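Local coordinates for protein cytosol aminopeptidase (Coxiella burnetii, PDB 3IJ3) that probably removes amino acids from the N-termini of peptides as a manganese-dependent metalloaminopeptidase of the M17 (leucine aminopeptidase) family, at residues K161-L172 and L281-Q290; L296-E304 and V338-E349. All coordinates share one frame; numbering follows the deposited sequence. Where two conformers were deposited one is given.

Contact 1: residues K161-L172 and L281-Q290. With SO4 (sulfate ion), chain H.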
loop_
_atom_site.group_PDB
_atom_site.type_symbol
_atom_site.label_atom_id
_atom_site.label_comp_id
_atom_site.label_asym_id
_atom_site.label_seq_id
_atom_site.Cartn_x
_atom_site.Cartn_y
_atom_site.Cartn_z
ATOM N N LYS A 161 33.664 -14.962 -39.337
ATOM C CA LYS A 161 33.255 -13.562 -39.374
ATOM C C LYS A 161 31.829 -13.370 -38.827
ATOM O O LYS A 161 31.575 -12.494 -37.992
ATOM C CB LYS A 161 33.328 -12.987 -40.793
ATOM C CG LYS A 161 33.087 -11.448 -40.841
ATOM C CD LYS A 161 32.880 -10.912 -42.236
ATOM C CE LYS A 161 32.927 -9.395 -42.269
ATOM N NZ LYS A 161 32.142 -8.727 -41.211
ATOM N N ARG A 162 30.890 -14.170 -39.312
ATOM C CA ARG A 162 29.502 -14.009 -38.875
ATOM C C ARG A 162 29.347 -14.274 -37.381
ATOM O O ARG A 162 28.653 -13.525 -36.682
ATOM C CB ARG A 162 28.607 -14.953 -39.642
ATOM C CG ARG A 162 27.135 -14.743 -39.398
ATOM C CD ARG A 162 26.599 -13.528 -40.071
ATOM N NE ARG A 162 26.748 -13.610 -41.529
ATOM C CZ ARG A 162 26.091 -12.841 -42.393
ATOM N NH1 ARG A 162 26.299 -12.987 -43.698
ATOM N NH2 ARG A 162 25.205 -11.945 -41.965
ATOM N N VAL A 163 29.951 -15.345 -36.884
ATOM C CA VAL A 163 29.848 -15.651 -35.462
ATOM C C VAL A 163 30.546 -14.572 -34.597
ATOM O O VAL A 163 30.002 -14.146 -33.572
ATOM C CB VAL A 163 30.378 -17.077 -35.143
ATOM C CG1 VAL A 163 30.523 -17.259 -33.637
ATOM C CG2 VAL A 163 29.457 -18.131 -35.767
ATOM N N THR A 164 31.718 -14.122 -35.037
ATOM C CA THR A 164 32.466 -13.110 -34.296
ATOM C C THR A 164 31.716 -11.781 -34.268
ATOM O O THR A 164 31.596 -11.157 -33.212
ATOM C CB THR A 164 33.877 -12.891 -34.874
ATOM O OG1 THR A 164 34.602 -14.122 -34.838
ATOM C CG2 THR A 164 34.638 -11.836 -34.052
ATOM N N ASP A 165 31.196 -11.380 -35.424
ATOM C CA ASP A 165 30.439 -10.130 -35.572
ATOM C C ASP A 165 29.258 -10.158 -34.577
ATOM O O ASP A 165 29.031 -9.190 -33.840
ATOM C CB ASP A 165 29.888 -9.930 -37.002
ATOM C CG ASP A 165 30.944 -9.490 -38.021
ATOM O OD1 ASP A 165 32.094 -9.207 -37.630
ATOM O OD2 ASP A 165 30.606 -9.414 -39.223
ATOM N N TRP A 166 28.506 -11.260 -34.555
ATOM C CA TRP A 166 27.382 -11.357 -33.632
ATOM C C TRP A 166 27.794 -11.406 -32.165
ATOM O O TRP A 166 27.175 -10.747 -31.343
ATOM C CB TRP A 166 26.448 -12.548 -33.945
ATOM C CG TRP A 166 25.417 -12.221 -34.960
ATOM C CD1 TRP A 166 25.285 -12.754 -36.203
ATOM C CD2 TRP A 166 24.371 -11.249 -34.824
ATOM N NE1 TRP A 166 24.217 -12.183 -36.851
ATOM C CE2 TRP A 166 23.638 -11.258 -36.021
ATOM C CE3 TRP A 166 23.986 -10.382 -33.803
ATOM C CZ2 TRP A 166 22.543 -10.422 -36.226
ATOM C CZ3 TRP A 166 22.904 -9.546 -34.003
ATOM C CH2 TRP A 166 22.190 -9.577 -35.205
ATOM N N LEU A 167 28.816 -12.195 -31.845
ATOM C CA LEU A 167 29.245 -12.351 -30.468
ATOM C C LEU A 167 29.735 -11.034 -29.897
ATOM O O LEU A 167 29.323 -10.631 -28.802
ATOM C CB LEU A 167 30.350 -13.396 -30.359
ATOM C CG LEU A 167 30.877 -13.610 -28.929
ATOM C CD1 LEU A 167 30.432 -14.915 -28.393
ATOM C CD2 LEU A 167 32.398 -13.594 -28.941
ATOM N N THR A 168 30.599 -10.339 -30.649
ATOM C CA THR A 168 31.137 -9.075 -30.190
ATOM C C THR A 168 30.048 -8.017 -30.045
ATOM O O THR A 168 30.074 -7.216 -29.116
ATOM C CB THR A 168 32.289 -8.567 -31.065
ATOM O OG1 THR A 168 31.839 -8.333 -32.412
ATOM C CG2 THR A 168 33.473 -9.583 -31.026
ATOM N N THR A 169 29.060 -8.050 -30.932
ATOM C CA THR A 169 27.959 -7.081 -30.874
ATOM C C THR A 169 27.053 -7.388 -29.667
ATOM O O THR A 169 26.643 -6.482 -28.947
ATOM C CB THR A 169 27.150 -7.119 -32.176
ATOM O OG1 THR A 169 28.008 -6.715 -33.276
ATOM C CG2 THR A 169 25.938 -6.209 -32.080
ATOM N N ILE A 170 26.738 -8.661 -29.447
ATOM C CA ILE A 170 25.895 -9.031 -28.290
ATOM C C ILE A 170 26.640 -8.743 -26.983
ATOM O O ILE A 170 26.019 -8.278 -26.022
ATOM C CB ILE A 170 25.375 -10.478 -28.387
ATOM C CG1 ILE A 170 24.428 -10.594 -29.598
ATOM C CG2 ILE A 170 24.699 -10.907 -27.051
ATOM C CD1 ILE A 170 24.108 -12.022 -30.019
ATOM N N TYR A 171 27.936 -9.037 -26.942
ATOM C CA TYR A 171 28.755 -8.707 -25.773
ATOM C C TYR A 171 28.729 -7.201 -25.475
ATOM O O TYR A 171 28.676 -6.779 -24.296
ATOM C CB TYR A 171 30.180 -9.182 -25.956
ATOM C CG TYR A 171 30.447 -10.634 -25.543
ATOM C CD1 TYR A 171 29.505 -11.645 -25.730
ATOM C CD2 TYR A 171 31.685 -10.987 -25.043
ATOM C CE1 TYR A 171 29.799 -12.991 -25.376
ATOM C CE2 TYR A 171 31.979 -12.295 -24.699
ATOM C CZ TYR A 171 31.035 -13.290 -24.855
ATOM O OH TYR A 171 31.401 -14.597 -24.503
ATOM N N LEU A 172 28.792 -6.385 -26.527
ATOM C CA LEU A 172 28.736 -4.938 -26.368
ATOM C C LEU A 172 27.403 -4.533 -25.721
ATOM O O LEU A 172 27.372 -3.734 -24.785
ATOM C CB LEU A 172 28.912 -4.224 -27.706
ATOM C CG LEU A 172 28.722 -2.716 -27.711
ATOM C CD1 LEU A 172 29.772 -2.047 -26.797
ATOM C CD2 LEU A 172 28.851 -2.193 -29.174
ATOM N N LEU A 281 22.412 0.768 -31.161
ATOM C CA LEU A 281 23.845 0.830 -31.456
ATOM C C LEU A 281 24.361 -0.527 -31.961
ATOM O O LEU A 281 25.131 -0.594 -32.923
ATOM C CB LEU A 281 24.634 1.261 -30.205
ATOM C CG LEU A 281 26.152 1.274 -30.357
ATOM C CD1 LEU A 281 26.608 2.183 -31.539
ATOM C CD2 LEU A 281 26.829 1.688 -29.036
ATOM N N GLY A 282 23.914 -1.621 -31.339
ATOM C CA GLY A 282 24.365 -2.963 -31.758
ATOM C C GLY A 282 23.913 -3.307 -33.170
ATOM O O GLY A 282 24.713 -3.807 -33.983
ATOM N N LEU A 283 22.663 -2.977 -33.482
ATOM C CA LEU A 283 22.130 -3.206 -34.827
ATOM C C LEU A 283 22.923 -2.348 -35.848
ATOM O O LEU A 283 23.308 -2.842 -36.911
ATOM C CB LEU A 283 20.634 -2.924 -34.896
ATOM C CG LEU A 283 20.017 -3.213 -36.240
ATOM C CD1 LEU A 283 20.251 -4.697 -36.677
ATOM C CD2 LEU A 283 18.548 -2.862 -36.183
ATOM N N ALA A 284 23.186 -1.082 -35.514
ATOM C CA ALA A 284 24.010 -0.219 -36.356
ATOM C C ALA A 284 25.373 -0.879 -36.615
ATOM O O ALA A 284 25.878 -0.886 -37.743
ATOM C CB ALA A 284 24.222 1.152 -35.676
ATOM N N ARG A 285 25.996 -1.386 -35.556
ATOM C CA ARG A 285 27.286 -2.056 -35.683
ATOM C C ARG A 285 27.244 -3.245 -36.642
ATOM O O ARG A 285 28.146 -3.394 -37.481
ATOM C CB ARG A 285 27.824 -2.438 -34.304
ATOM C CG ARG A 285 29.220 -3.040 -34.373
ATOM C CD ARG A 285 29.801 -3.166 -32.985
ATOM N NE ARG A 285 31.180 -3.608 -33.067
ATOM C CZ ARG A 285 31.584 -4.880 -33.026
ATOM N NH1 ARG A 285 30.723 -5.872 -32.868
ATOM N NH2 ARG A 285 32.877 -5.149 -33.136
ATOM N N MET A 286 26.194 -4.073 -36.568
ATOM C CA MET A 286 26.076 -5.213 -37.495
ATOM C C MET A 286 25.913 -4.751 -38.942
ATOM O O MET A 286 26.512 -5.320 -39.861
ATOM C CB MET A 286 24.929 -6.155 -37.087
ATOM C CG MET A 286 25.207 -6.954 -35.836
ATOM S SD MET A 286 26.539 -8.123 -36.076
ATOM C CE MET A 286 26.029 -8.881 -37.581
ATOM N N ILE A 287 25.127 -3.701 -39.141
ATOM C CA ILE A 287 24.919 -3.140 -40.466
ATOM C C ILE A 287 26.264 -2.697 -41.064
ATOM O O ILE A 287 26.551 -2.982 -42.226
ATOM C CB ILE A 287 23.935 -1.963 -40.392
ATOM C CG1 ILE A 287 22.508 -2.474 -40.123
ATOM C CG2 ILE A 287 23.965 -1.139 -41.684
ATOM C CD1 ILE A 287 21.511 -1.322 -39.808
ATOM N N MET A 288 27.097 -2.057 -40.244
ATOM C CA MET A 288 28.409 -1.568 -40.699
ATOM C C MET A 288 29.431 -2.697 -40.885
ATOM O O MET A 288 30.192 -2.717 -41.874
ATOM C CB MET A 288 28.916 -0.451 -39.750
ATOM C CG MET A 288 28.030 0.828 -39.822
ATOM S SD MET A 288 28.593 2.225 -38.806
ATOM C CE MET A 288 28.242 1.677 -37.109
ATOM N N LEU A 289 29.431 -3.652 -39.965
ATOM C CA LEU A 289 30.316 -4.820 -40.063
ATOM C C LEU A 289 30.064 -5.630 -41.322
ATOM O O LEU A 289 30.996 -6.149 -41.937
ATOM C CB LEU A 289 30.148 -5.740 -38.841
ATOM C CG LEU A 289 30.852 -5.330 -37.549
ATOM C CD1 LEU A 289 30.347 -6.124 -36.367
ATOM C CD2 LEU A 289 32.372 -5.487 -37.727
ATOM N N GLN A 290 28.798 -5.758 -41.679
ATOM C CA GLN A 290 28.375 -6.542 -42.835
ATOM C C GLN A 290 28.194 -5.711 -44.098
ATOM O O GLN A 290 27.804 -6.227 -45.156
ATOM C CB GLN A 290 27.082 -7.262 -42.476
ATOM C CG GLN A 290 27.246 -8.303 -41.384
ATOM C CD GLN A 290 27.824 -9.609 -41.901
ATOM O OE1 GLN A 290 27.450 -10.077 -42.980
ATOM N NE2 GLN A 290 28.718 -10.223 -41.125
HETATM S S SO4 H . 29.929 -13.047 -43.648
HETATM O O1 SO4 H . 30.854 -14.184 -43.635
HETATM O O2 SO4 H . 30.499 -11.962 -44.448
HETATM O O3 SO4 H . 28.669 -13.450 -44.257
HETATM O O4 SO4 H . 29.699 -12.584 -42.287
HETATM O O HOH W 1 34.481 -7.562 -33.941
#

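Contact 2: residues L296-E304 and V338-E349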
loop_
_atom_site.group_PDB
_atom_site.type_symbol
_atom_site.label_atom_id
_atom_site.label_comp_id
_atom_site.label_asym_id
_atom_site.label_seq_id
_atom_site.Cartn_x
_atom_site.Cartn_y
_atom_site.Cartn_z
ATOM N N LEU A 296 22.784 4.597 -43.345
ATOM C CA LEU A 296 22.433 4.387 -41.956
ATOM C C LEU A 296 22.497 5.660 -41.132
ATOM O O LEU A 296 23.435 6.467 -41.266
ATOM C CB LEU A 296 23.401 3.386 -41.333
ATOM C CG LEU A 296 23.312 3.121 -39.819
ATOM C CD1 LEU A 296 21.977 2.435 -39.485
ATOM C CD2 LEU A 296 24.510 2.273 -39.388
ATOM N N ARG A 297 21.497 5.844 -40.287
ATOM C CA ARG A 297 21.517 6.918 -39.320
ATOM C C ARG A 297 21.069 6.291 -38.007
ATOM O O ARG A 297 20.168 5.442 -37.992
ATOM C CB ARG A 297 20.582 8.056 -39.724
ATOM C CG ARG A 297 20.574 9.188 -38.747
ATOM C CD ARG A 297 19.610 10.279 -39.170
ATOM N NE ARG A 297 19.879 11.544 -38.490
ATOM C CZ ARG A 297 19.136 12.642 -38.643
ATOM N NH1 ARG A 297 18.036 12.620 -39.398
ATOM N NH2 ARG A 297 19.481 13.765 -38.025
ATOM N N LEU A 298 21.738 6.662 -36.920
ATOM C CA LEU A 298 21.416 6.203 -35.571
ATOM C C LEU A 298 21.214 7.416 -34.679
ATOM O O LEU A 298 22.104 8.272 -34.566
ATOM C CB LEU A 298 22.547 5.327 -35.024
ATOM C CG LEU A 298 22.541 5.009 -33.521
ATOM C CD1 LEU A 298 21.387 4.034 -33.162
ATOM C CD2 LEU A 298 23.867 4.391 -33.116
ATOM N N LEU A 299 20.028 7.508 -34.063
ATOM C CA LEU A 299 19.660 8.591 -33.177
ATOM C C LEU A 299 19.373 8.046 -31.799
ATOM O O LEU A 299 18.506 7.172 -31.631
ATOM C CB LEU A 299 18.413 9.317 -33.726
ATOM C CG LEU A 299 18.641 10.175 -34.959
ATOM C CD1 LEU A 299 17.313 10.441 -35.697
ATOM C CD2 LEU A 299 19.314 11.501 -34.532
ATOM N N ILE A 300 20.120 8.542 -30.805
ATOM C CA ILE A 300 19.937 8.133 -29.412
ATOM C C ILE A 300 19.810 9.343 -28.468
ATOM O O ILE A 300 20.787 10.088 -28.266
ATOM C CB ILE A 300 21.121 7.262 -28.910
ATOM C CG1 ILE A 300 21.179 5.936 -29.662
ATOM C CG2 ILE A 300 21.040 7.043 -27.393
ATOM C CD1 ILE A 300 22.513 5.146 -29.433
ATOM N N PRO A 301 18.590 9.575 -27.944
ATOM C CA PRO A 301 18.432 10.569 -26.890
ATOM C C PRO A 301 19.041 9.940 -25.631
ATOM O O PRO A 301 18.641 8.822 -25.232
ATOM C CB PRO A 301 16.927 10.758 -26.766
ATOM C CG PRO A 301 16.291 9.762 -27.636
ATOM C CD PRO A 301 17.294 9.054 -28.433
ATOM N N ALA A 302 19.986 10.632 -25.013
ATOM C CA ALA A 302 20.704 10.100 -23.841
ATOM C C ALA A 302 20.489 11.044 -22.660
ATOM O O ALA A 302 20.918 12.209 -22.683
ATOM C CB ALA A 302 22.185 9.900 -24.173
ATOM N N VAL A 303 19.772 10.549 -21.660
ATOM C CA VAL A 303 19.428 11.350 -20.495
ATOM C C VAL A 303 19.323 10.513 -19.225
ATOM O O VAL A 303 19.372 9.271 -19.276
ATOM C CB VAL A 303 17.990 11.926 -20.689
ATOM C CG1 VAL A 303 17.782 12.632 -22.047
ATOM C CG2 VAL A 303 16.899 10.820 -20.544
ATOM N N GLU A 304 19.263 11.193 -18.077
ATOM C CA GLU A 304 18.917 10.537 -16.817
ATOM C C GLU A 304 17.582 11.153 -16.427
ATOM O O GLU A 304 17.396 12.362 -16.590
ATOM C CB GLU A 304 19.939 10.766 -15.672
ATOM C CG GLU A 304 19.538 10.025 -14.322
ATOM C CD GLU A 304 20.658 9.975 -13.239
ATOM O OE1 GLU A 304 21.806 10.360 -13.567
ATOM O OE2 GLU A 304 20.390 9.546 -12.058
ATOM N N VAL A 338 11.203 11.516 -24.856
ATOM C CA VAL A 338 12.506 11.780 -25.480
ATOM C C VAL A 338 12.551 11.179 -26.879
ATOM O O VAL A 338 13.124 11.789 -27.794
ATOM C CB VAL A 338 13.718 11.390 -24.609
ATOM C CG1 VAL A 338 13.566 12.071 -23.211
ATOM C CG2 VAL A 338 13.902 9.859 -24.476
ATOM N N LEU A 339 11.929 10.018 -27.056
ATOM C CA LEU A 339 11.870 9.374 -28.384
ATOM C C LEU A 339 11.101 10.225 -29.396
ATOM O O LEU A 339 11.429 10.222 -30.574
ATOM C CB LEU A 339 11.249 7.981 -28.301
ATOM C CG LEU A 339 12.144 6.917 -27.684
ATOM C CD1 LEU A 339 11.352 5.618 -27.462
ATOM C CD2 LEU A 339 13.384 6.672 -28.548
ATOM N N ALA A 340 10.070 10.934 -28.939
ATOM C CA ALA A 340 9.262 11.794 -29.826
ATOM C C ALA A 340 10.113 12.804 -30.585
ATOM O O ALA A 340 9.887 13.043 -31.776
ATOM C CB ALA A 340 8.152 12.524 -29.029
ATOM N N ASP A 341 11.085 13.406 -29.902
ATOM C CA ASP A 341 11.986 14.345 -30.558
ATOM C C ASP A 341 12.930 13.661 -31.540
ATOM O O ASP A 341 13.207 14.203 -32.608
ATOM C CB ASP A 341 12.797 15.136 -29.539
ATOM C CG ASP A 341 12.088 16.399 -29.071
ATOM O OD1 ASP A 341 10.964 16.683 -29.539
ATOM O OD2 ASP A 341 12.709 17.144 -28.278
ATOM N N ALA A 342 13.436 12.484 -31.182
ATOM C CA ALA A 342 14.341 11.757 -32.078
ATOM C C ALA A 342 13.563 11.338 -33.315
ATOM O O ALA A 342 14.066 11.422 -34.427
ATOM C CB ALA A 342 14.964 10.524 -31.364
ATOM N N LEU A 343 12.333 10.864 -33.121
ATOM C CA LEU A 343 11.485 10.466 -34.253
ATOM C C LEU A 343 11.122 11.634 -35.174
ATOM O O LEU A 343 11.132 11.481 -36.410
ATOM C CB LEU A 343 10.216 9.718 -33.785
ATOM C CG LEU A 343 10.387 8.335 -33.200
ATOM C CD1 LEU A 343 9.070 7.885 -32.531
ATOM C CD2 LEU A 343 10.879 7.297 -34.228
ATOM N N ALA A 344 10.805 12.790 -34.590
ATOM C CA ALA A 344 10.485 13.998 -35.346
ATOM C C ALA A 344 11.677 14.367 -36.230
ATOM O O ALA A 344 11.511 14.818 -37.376
ATOM C CB ALA A 344 10.120 15.167 -34.392
ATOM N N GLU A 345 12.879 14.179 -35.703
ATOM C CA GLU A 345 14.094 14.434 -36.485
ATOM C C GLU A 345 14.270 13.401 -37.602
ATOM O O GLU A 345 14.570 13.756 -38.751
ATOM C CB GLU A 345 15.312 14.429 -35.570
ATOM C CG GLU A 345 16.651 14.604 -36.292
ATOM C CD GLU A 345 16.851 15.962 -36.949
ATOM O OE1 GLU A 345 15.974 16.852 -36.879
ATOM O OE2 GLU A 345 17.928 16.144 -37.564
ATOM N N ALA A 346 14.080 12.124 -37.277
ATOM C CA ALA A 346 14.225 11.047 -38.248
ATOM C C ALA A 346 13.293 11.223 -39.455
ATOM O O ALA A 346 13.694 10.997 -40.598
ATOM C CB ALA A 346 13.943 9.681 -37.574
ATOM N N VAL A 347 12.053 11.609 -39.199
ATOM C CA VAL A 347 11.053 11.715 -40.272
ATOM C C VAL A 347 11.330 12.830 -41.292
ATOM O O VAL A 347 10.891 12.737 -42.432
ATOM C CB VAL A 347 9.591 11.858 -39.734
ATOM C CG1 VAL A 347 9.159 10.601 -38.981
ATOM C CG2 VAL A 347 9.436 13.097 -38.924
ATOM N N LYS A 348 12.050 13.873 -40.885
ATOM C CA LYS A 348 12.362 14.995 -41.776
ATOM C C LYS A 348 13.059 14.578 -43.067
ATOM O O LYS A 348 12.905 15.235 -44.088
ATOM C CB LYS A 348 13.222 16.039 -41.060
ATOM C CG LYS A 348 12.507 16.812 -39.963
ATOM C CD LYS A 348 13.447 17.843 -39.338
ATOM C CE LYS A 348 12.784 18.608 -38.196
ATOM N NZ LYS A 348 11.676 19.524 -38.635
ATOM N N GLU A 349 13.819 13.491 -43.025
ATOM C CA GLU A 349 14.538 12.992 -44.203
ATOM C C GLU A 349 13.715 12.050 -45.090
ATOM O O GLU A 349 14.231 11.560 -46.105
ATOM C CB GLU A 349 15.799 12.234 -43.753
ATOM C CG GLU A 349 16.826 13.093 -43.064
ATOM C CD GLU A 349 18.101 12.344 -42.735
ATOM O OE1 GLU A 349 18.015 11.217 -42.190
ATOM O OE2 GLU A 349 19.198 12.916 -42.976
HETATM O O HOH W 2 16.621 14.960 -40.110
#

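Contact 1: residues K161-L172 and L281-Q290
R285 and T169 interlock in a knobs-into-holes pairing between helices 157-178 and 275-289, which run nearly antiparallel here: the axes of 161-172 and 281-289 approach to 9.4 Å at 159°. T169 sits among G282, R285, M286 and L289. Because G282 has no side chain, the backbones close to 5.5 Å between the CA atoms of T169 and G282, and T169 CG2 rests on the G282 carbonyl. R285 is the reciprocal knob: its chain runs extended from CG to NE, sliding past T169 in the opposite direction, and presents the guanidinium edge to two threonine hydroxyls. R285 NH1 lies 2.7 Å from T168 OG1 in a nearly straight bond (165°) and also donates to T169 OG1. Threonines suit this place because each hydroxyl, while receiving NH1, can give its own proton back to the helix, T168 OG1 to T164 O and T169 OG1 to D165 O. L289 CD1 lies against one guanidinium face.

Beside R285 on the same helix, M286 crosses W166 at about a right angle. Bent at both chi2 and chi3, the methionine lays SD over the six-membered ring and CE over the five-membered ring, a Met-aromatic and CH-pi contact. The Q290 amide lies over one face of the R162 guanidinium, planes 31° apart and without a hydrogen bond, while R162 NH2 pairs with E478. K161 NZ reaches the L289 carbonyl and also salt-bridges D165. D165 OD2 takes K161 NZ on its syn lone pair and Q290 NE2, at 2.8 Å, on its anti lone pair; the same NE2 donates to sulfate O4.

Contact 2: residues L296-E304 and V338-E349
R297, buried on a strand of the central sheet, reaches two glutamates of segment 338-349, E345 and E349, a salt-bridge network in an otherwise apolar interface. Its chain leaves the strand with CG anti to the backbone N (chi1 180°) and stays extended to NE, which carries the guanidinium across to E345 and E349. E345 crosses it at about a right angle: E345 OE2 lies at the guanidinium edge and accepts from R297 NH2 at 2.9 Å through its anti lone pair, the carboxylate turned 70° from the guanidinium plane. E349 comes obliquely, its OE1 3.1 Å from R297 NH1, while a water bridges NH1 to the E345 carbonyl. D234 also pairs with R297 NH2, R321 with E345 and K236 with E349, so each charge of the network has a further partner.

Further along the strand the contact is apolar. L299 turns CD1 against one face of the guanidinium and onto A346 CB, 3.9 Å away. P301 packs its ring against V338 and A342, with P301 CB 3.9 Å from V338 CG2 and P301 CD 4.0 Å from A342 CB. Small alanines at 342 and 346 let the helix lie close to the strand; the axes of 296-304 and 338-347 approach to 8.2 Å. V303 meets V338 more loosely.

Strand 295-305 runs between strands 231-237 and 244-252, and helix 335-347 packs on one side of this sheet, touching V248 and T246 of 244-252. Helix 217-223 flanks the P301 and V338 end, and helix 275-289 packs against the strand through L296, L298 and I300.

How the contacts relate
Helix 275-289 and strand 295-305 follow each other in the chain and pack together, so contacts 1 and 2 meet where I287 CD1 lies 3.8 Å from L296 CD1; L281 likewise touches L298. Alternate strand residues divide the work: L296 and L298 face helix 275-289, whereas R297, L299 and P301 face helix 335-347, giving a helix-sheet-helix sandwich with helix 157-178 as a further layer outside contact 1. Contact 1 is only partly buried, and its hydroxyls, amide and charged groups suit a helix pair that reaches the surface. Contact 2 is buried and mostly aliphatic, with its charges concentrated at one end and the side chain of V303 about 8 Å from the bound lithium.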